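Local coordinates for molybdate-binding protein MolA (Haemophilus influenzae, PDB 3PSH), which binds molybdate and tungstate, but not sulfate or phosphate, in the periplasm and serves the MolBCA ABC transporter in low-affinity molybdate import, at residues A[283-295]-A[305-319]. Sequence-based numbering, arbitrary orientation.
Sequences PEALALGEVWLAK and VDLDKMVNDYYQKFY
Pro283 rests its ring against the phenol end of Tyr314, with CB 3.3 Å from Tyr314 OH. That hydroxyl is hydrogen-bonded to Gln34. Glu284 lays CB against Tyr314 CE2. Its CG lies between the backbone N and the carbonyl carbon (chi1 68°), and a bend at chi2 brings the carboxylate near Tyr319. Glu284 OE2 lies 3.2 Å from Tyr319 OH, with carboxylate and ring planes nearly perpendicular. The carboxylate is held by a salt bridge to Lys276 and hydrogen bonds from Asn30 and Gln34, while Tyr319 OH bonds to Asn30. Ala287 adds its methyl near Tyr314 CE1. Tyr314 is thus a knob among Pro283, Glu284, Ala287 and Leu288.

Leu288, the knob of this helix, enters a hole formed by Met310, Val311, Tyr314 and Tyr315. Leu288 CD1 reaches the root of the ring, 3.6 Å from Tyr314 CG, and meets the edge of Tyr315.

Val291 meets Val305 through their CG1 methyls, 3.8 Å apart. Leu307, the other knob from 305-319, sits among Leu288, Val291, Trp292 and Lys295. Leu307 CD2 lies 3.6 Å from Trp292 CA and near the indole edge. Lys295 runs its CD alongside Leu307 CB, then bends at chi3 and chi4. Lys295 NZ donates a hydrogen bond to Val305 O, 2.9 Å long and in the carbonyl plane; NZ also bonds to Phe302 O.

Helices 283-295 and 307-319 run antiparallel (167°), their axes 10.1 Å apart at closest approach. This is knobs-into-holes packing between the last two helices of this family 8 solute-binding protein. The Glu284 side chain is about 10 Å from the bound molybdate and does not line its pocket. Helix 26-34 packs against Pro283, Phe318 and Tyr319, helix 154-165 against Tyr314 and Phe318, and helix 201-208 against Leu286 and Glu290.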
loop_
_atom_site.group_PDB
_atom_site.type_symbol
_atom_site.label_atom_id
_atom_site.label_comp_id
_atom_site.label_asym_id
_atom_site.label_seq_id
_atom_site.Cartn_x
_atom_site.Cartn_y
_atom_site.Cartn_z
ATOM N N PRO A 283 -0.162 -6.891 0.654
ATOM C CA PRO A 283 -0.293 -8.262 0.213
ATOM C C PRO A 283 -1.583 -8.492 -0.531
ATOM O O PRO A 283 -1.570 -9.289 -1.490
ATOM C CB PRO A 283 -0.290 -9.088 1.523
ATOM C CG PRO A 283 -0.523 -8.004 2.705
ATOM C CD PRO A 283 0.028 -6.721 2.134
ATOM N N GLU A 284 -2.685 -7.901 -0.080
ATOM C CA GLU A 284 -3.972 -8.083 -0.820
ATOM C C GLU A 284 -3.999 -7.447 -2.169
ATOM O O GLU A 284 -4.787 -7.876 -3.034
ATOM C CB GLU A 284 -5.198 -7.599 0.013
ATOM C CG GLU A 284 -5.281 -6.076 0.262
ATOM C CD GLU A 284 -4.423 -5.484 1.371
ATOM O OE1 GLU A 284 -3.468 -6.160 1.828
ATOM O OE2 GLU A 284 -4.727 -4.333 1.775
ATOM N N ALA A 285 -3.198 -6.405 -2.338
ATOM C CA ALA A 285 -3.118 -5.695 -3.665
ATOM C C ALA A 285 -2.483 -6.616 -4.665
ATOM O O ALA A 285 -2.988 -6.667 -5.783
ATOM C CB ALA A 285 -2.338 -4.459 -3.539
ATOM N N LEU A 286 -1.401 -7.324 -4.288
ATOM C CA LEU A 286 -0.823 -8.385 -5.218
ATOM C C LEU A 286 -1.816 -9.491 -5.467
ATOM O O LEU A 286 -2.236 -9.766 -6.626
ATOM C CB LEU A 286 0.499 -9.004 -4.641
ATOM C CG LEU A 286 1.632 -7.967 -4.878
ATOM C CD1 LEU A 286 1.651 -6.611 -4.076
ATOM C CD2 LEU A 286 2.999 -8.704 -4.652
ATOM N N ALA A 287 -2.273 -10.117 -4.369
ATOM C CA ALA A 287 -2.985 -11.369 -4.480
ATOM C C ALA A 287 -4.355 -11.177 -5.235
ATOM O O ALA A 287 -4.740 -11.941 -6.182
ATOM C CB ALA A 287 -3.161 -11.943 -3.121
ATOM N N LEU A 288 -5.094 -10.169 -4.800
ATOM C CA LEU A 288 -6.412 -9.929 -5.308
ATOM C C LEU A 288 -6.452 -8.731 -6.307
ATOM O O LEU A 288 -7.190 -8.735 -7.327
ATOM C CB LEU A 288 -7.371 -9.680 -4.078
ATOM C CG LEU A 288 -7.301 -10.739 -2.959
ATOM C CD1 LEU A 288 -8.241 -10.298 -1.786
ATOM C CD2 LEU A 288 -7.750 -12.126 -3.469
ATOM N N GLY A 289 -5.782 -7.644 -5.953
ATOM C CA GLY A 289 -5.885 -6.459 -6.728
ATOM C C GLY A 289 -5.396 -6.671 -8.169
ATOM O O GLY A 289 -6.039 -6.166 -9.082
ATOM N N GLU A 290 -4.213 -7.256 -8.356
ATOM C CA GLU A 290 -3.685 -7.421 -9.713
ATOM C C GLU A 290 -4.588 -8.352 -10.534
ATOM O O GLU A 290 -4.811 -8.131 -11.725
ATOM C CB GLU A 290 -2.287 -8.015 -9.673
ATOM C CG GLU A 290 -1.325 -6.978 -9.083
ATOM C CD GLU A 290 0.135 -7.486 -8.995
ATOM O OE1 GLU A 290 0.450 -8.641 -9.368
ATOM O OE2 GLU A 290 0.989 -6.689 -8.407
ATOM N N VAL A 291 -5.210 -9.311 -9.866
ATOM C CA VAL A 291 -6.145 -10.257 -10.574
ATOM C C VAL A 291 -7.415 -9.425 -10.949
ATOM O O VAL A 291 -7.881 -9.494 -12.118
ATOM C CB VAL A 291 -6.503 -11.515 -9.737
ATOM C CG1 VAL A 291 -7.503 -12.402 -10.504
ATOM C CG2 VAL A 291 -5.202 -12.319 -9.369
ATOM N N TRP A 292 -7.975 -8.611 -10.017
ATOM C CA TRP A 292 -9.069 -7.715 -10.444
ATOM C C TRP A 292 -8.759 -6.863 -11.661
ATOM O O TRP A 292 -9.604 -6.801 -12.628
ATOM C CB TRP A 292 -9.499 -6.825 -9.276
ATOM C CG TRP A 292 -10.669 -5.912 -9.676
ATOM C CD1 TRP A 292 -11.986 -6.190 -9.521
ATOM C CD2 TRP A 292 -10.586 -4.569 -10.140
ATOM N NE1 TRP A 292 -12.762 -5.138 -9.947
ATOM C CE2 TRP A 292 -11.927 -4.111 -10.345
ATOM C CE3 TRP A 292 -9.494 -3.707 -10.494
ATOM C CZ2 TRP A 292 -12.192 -2.814 -10.878
ATOM C CZ3 TRP A 292 -9.772 -2.401 -11.063
ATOM C CH2 TRP A 292 -11.128 -1.986 -11.216
ATOM N N LEU A 293 -7.567 -6.210 -11.665
ATOM C CA LEU A 293 -7.309 -5.291 -12.754
ATOM C C LEU A 293 -7.106 -6.136 -14.061
ATOM O O LEU A 293 -7.532 -5.710 -15.162
ATOM C CB LEU A 293 -6.049 -4.426 -12.446
ATOM C CG LEU A 293 -5.660 -3.404 -13.498
ATOM C CD1 LEU A 293 -6.797 -2.394 -13.758
ATOM C CD2 LEU A 293 -4.394 -2.682 -12.968
ATOM N N ALA A 294 -6.442 -7.299 -13.925
ATOM C CA ALA A 294 -6.183 -8.154 -15.122
ATOM C C ALA A 294 -7.545 -8.548 -15.689
ATOM O O ALA A 294 -7.735 -8.480 -16.901
ATOM C CB ALA A 294 -5.394 -9.371 -14.759
ATOM N N LYS A 295 -8.512 -8.950 -14.833
ATOM C CA LYS A 295 -9.796 -9.430 -15.318
ATOM C C LYS A 295 -10.618 -8.282 -15.909
ATOM O O LYS A 295 -11.467 -8.486 -16.815
ATOM C CB LYS A 295 -10.645 -10.107 -14.196
ATOM C CG LYS A 295 -10.204 -11.344 -13.627
ATOM C CD LYS A 295 -11.268 -11.953 -12.592
ATOM C CE LYS A 295 -12.777 -12.201 -13.067
ATOM N NZ LYS A 295 -12.920 -13.465 -13.884
ATOM N N VAL A 305 -11.413 -17.726 -13.757
ATOM C CA VAL A 305 -10.826 -17.266 -12.450
ATOM C C VAL A 305 -11.942 -16.686 -11.615
ATOM O O VAL A 305 -12.464 -15.616 -11.921
ATOM C CB VAL A 305 -9.725 -16.220 -12.707
ATOM C CG1 VAL A 305 -9.218 -15.658 -11.399
ATOM C CG2 VAL A 305 -8.568 -16.936 -13.462
ATOM N N ASP A 306 -12.316 -17.414 -10.560
ATOM C CA ASP A 306 -13.446 -17.046 -9.690
ATOM C C ASP A 306 -12.922 -15.999 -8.668
ATOM O O ASP A 306 -12.416 -16.361 -7.596
ATOM C CB ASP A 306 -14.006 -18.251 -8.944
ATOM C CG ASP A 306 -15.206 -17.888 -8.051
ATOM O OD1 ASP A 306 -15.538 -16.666 -7.795
ATOM O OD2 ASP A 306 -15.896 -18.863 -7.654
ATOM N N LEU A 307 -12.822 -14.761 -9.079
ATOM C CA LEU A 307 -12.211 -13.747 -8.146
ATOM C C LEU A 307 -13.051 -13.576 -6.863
ATOM O O LEU A 307 -12.517 -13.304 -5.769
ATOM C CB LEU A 307 -12.047 -12.400 -8.899
ATOM C CG LEU A 307 -11.410 -11.299 -8.024
ATOM C CD1 LEU A 307 -10.090 -11.754 -7.502
ATOM C CD2 LEU A 307 -11.182 -10.080 -8.767
ATOM N N ASP A 308 -14.370 -13.693 -6.961
ATOM C CA ASP A 308 -15.218 -13.506 -5.755
ATOM C C ASP A 308 -14.771 -14.473 -4.678
ATOM O O ASP A 308 -14.741 -14.132 -3.445
ATOM C CB ASP A 308 -16.710 -13.771 -6.082
ATOM C CG ASP A 308 -17.330 -12.647 -6.856
ATOM O OD1 ASP A 308 -16.782 -11.515 -6.873
ATOM O OD2 ASP A 308 -18.342 -12.918 -7.544
ATOM N N LYS A 309 -14.482 -15.724 -5.068
ATOM C CA LYS A 309 -14.095 -16.795 -4.089
ATOM C C LYS A 309 -12.689 -16.516 -3.589
ATOM O O LYS A 309 -12.340 -16.774 -2.404
ATOM C CB LYS A 309 -14.195 -18.201 -4.739
ATOM C CG LYS A 309 -13.674 -19.409 -3.981
ATOM C CD LYS A 309 -14.187 -20.747 -4.643
ATOM C CE LYS A 309 -13.708 -22.009 -3.859
ATOM N NZ LYS A 309 -12.256 -21.922 -3.465
ATOM N N MET A 310 -11.843 -16.039 -4.512
ATOM C CA MET A 310 -10.469 -15.793 -4.143
ATOM C C MET A 310 -10.556 -14.728 -3.038
ATOM O O MET A 310 -9.841 -14.813 -2.002
ATOM C CB MET A 310 -9.644 -15.301 -5.328
ATOM C CG MET A 310 -9.092 -16.434 -6.143
ATOM S SD MET A 310 -8.163 -15.565 -7.502
ATOM C CE MET A 310 -7.560 -17.056 -8.376
ATOM N N VAL A 311 -11.387 -13.710 -3.258
ATOM C CA VAL A 311 -11.465 -12.571 -2.299
ATOM C C VAL A 311 -12.066 -12.980 -0.960
ATOM O O VAL A 311 -11.543 -12.619 0.148
ATOM C CB VAL A 311 -12.293 -11.412 -2.916
ATOM C CG1 VAL A 311 -12.589 -10.319 -1.816
ATOM C CG2 VAL A 311 -11.633 -10.776 -4.135
ATOM N N ASN A 312 -13.120 -13.787 -1.058
ATOM C CA ASN A 312 -13.734 -14.322 0.170
ATOM C C ASN A 312 -12.772 -15.157 1.030
ATOM O O ASN A 312 -12.677 -14.901 2.268
ATOM C CB ASN A 312 -14.943 -15.186 -0.103
ATOM C CG ASN A 312 -15.625 -15.612 1.211
ATOM O OD1 ASN A 312 -16.101 -14.736 1.967
ATOM N ND2 ASN A 312 -15.623 -16.929 1.521
ATOM N N ASP A 313 -12.055 -16.098 0.398
ATOM C CA ASP A 313 -11.146 -16.991 1.105
ATOM C C ASP A 313 -10.032 -16.137 1.845
ATOM O O ASP A 313 -9.650 -16.398 2.986
ATOM C CB ASP A 313 -10.441 -17.967 0.134
ATOM C CG ASP A 313 -11.392 -19.032 -0.420
ATOM O OD1 ASP A 313 -12.460 -19.199 0.204
ATOM O OD2 ASP A 313 -11.039 -19.576 -1.520
ATOM N N TYR A 314 -9.557 -15.114 1.116
ATOM C CA TYR A 314 -8.518 -14.226 1.591
ATOM C C TYR A 314 -9.053 -13.381 2.776
ATOM O O TYR A 314 -8.334 -13.269 3.833
ATOM C CB TYR A 314 -8.034 -13.286 0.443
ATOM C CG TYR A 314 -6.774 -12.395 0.813
ATOM C CD1 TYR A 314 -5.554 -12.717 0.320
ATOM C CD2 TYR A 314 -6.901 -11.375 1.727
ATOM C CE1 TYR A 314 -4.369 -11.935 0.686
ATOM C CE2 TYR A 314 -5.841 -10.551 2.049
ATOM C CZ TYR A 314 -4.526 -10.861 1.562
ATOM O OH TYR A 314 -3.390 -10.116 1.940
ATOM N N TYR A 315 -10.230 -12.802 2.617
ATOM C CA TYR A 315 -10.817 -11.954 3.668
ATOM C C TYR A 315 -11.115 -12.826 4.892
ATOM O O TYR A 315 -10.800 -12.398 5.991
ATOM C CB TYR A 315 -12.035 -11.163 3.218
ATOM C CG TYR A 315 -11.686 -9.814 2.672
ATOM C CD1 TYR A 315 -10.874 -9.645 1.531
ATOM C CD2 TYR A 315 -12.149 -8.638 3.299
ATOM C CE1 TYR A 315 -10.584 -8.298 1.059
ATOM C CE2 TYR A 315 -11.926 -7.332 2.805
ATOM C CZ TYR A 315 -11.081 -7.174 1.654
ATOM O OH TYR A 315 -10.832 -5.865 1.268
ATOM N N GLN A 316 -11.583 -14.052 4.706
ATOM C CA GLN A 316 -11.973 -14.825 5.906
ATOM C C GLN A 316 -10.684 -15.203 6.667
ATOM O O GLN A 316 -10.693 -15.173 7.928
ATOM C CB GLN A 316 -12.747 -16.091 5.464
ATOM C CG GLN A 316 -14.113 -15.737 4.826
ATOM C CD GLN A 316 -15.171 -15.322 5.837
ATOM O OE1 GLN A 316 -14.973 -15.398 7.037
ATOM N NE2 GLN A 316 -16.303 -14.778 5.324
ATOM N N LYS A 317 -9.583 -15.445 5.909
ATOM C CA LYS A 317 -8.293 -15.831 6.506
ATOM C C LYS A 317 -7.561 -14.687 7.224
ATOM O O LYS A 317 -7.254 -14.795 8.452
ATOM C CB LYS A 317 -7.365 -16.540 5.513
ATOM C CG LYS A 317 -5.964 -16.702 6.029
ATOM C CD LYS A 317 -5.813 -17.965 6.884
ATOM C CE LYS A 317 -4.380 -18.036 7.447
ATOM N NZ LYS A 317 -4.474 -19.142 8.581
ATOM N N PHE A 318 -7.479 -13.503 6.553
ATOM C CA PHE A 318 -6.589 -12.428 7.041
ATOM C C PHE A 318 -7.358 -11.318 7.698
ATOM O O PHE A 318 -6.768 -10.595 8.541
ATOM C CB PHE A 318 -5.719 -11.936 5.835
ATOM C CG PHE A 318 -4.741 -13.039 5.389
ATOM C CD1 PHE A 318 -3.793 -13.522 6.277
ATOM C CD2 PHE A 318 -4.840 -13.657 4.131
ATOM C CE1 PHE A 318 -2.948 -14.571 5.944
ATOM C CE2 PHE A 318 -3.980 -14.700 3.768
ATOM C CZ PHE A 318 -2.993 -15.159 4.646
ATOM N N TYR A 319 -8.617 -11.094 7.284
ATOM C CA TYR A 319 -9.400 -10.060 7.976
ATOM C C TYR A 319 -10.461 -10.616 8.889
ATOM O O TYR A 319 -11.129 -9.843 9.520
ATOM C CB TYR A 319 -10.065 -9.087 6.979
ATOM C CG TYR A 319 -9.092 -8.193 6.210
ATOM C CD1 TYR A 319 -8.341 -7.193 6.885
ATOM C CD2 TYR A 319 -8.941 -8.336 4.802
ATOM C CE1 TYR A 319 -7.474 -6.315 6.186
ATOM C CE2 TYR A 319 -8.109 -7.401 4.082
ATOM C CZ TYR A 319 -7.339 -6.475 4.782
ATOM O OH TYR A 319 -6.585 -5.573 4.100
#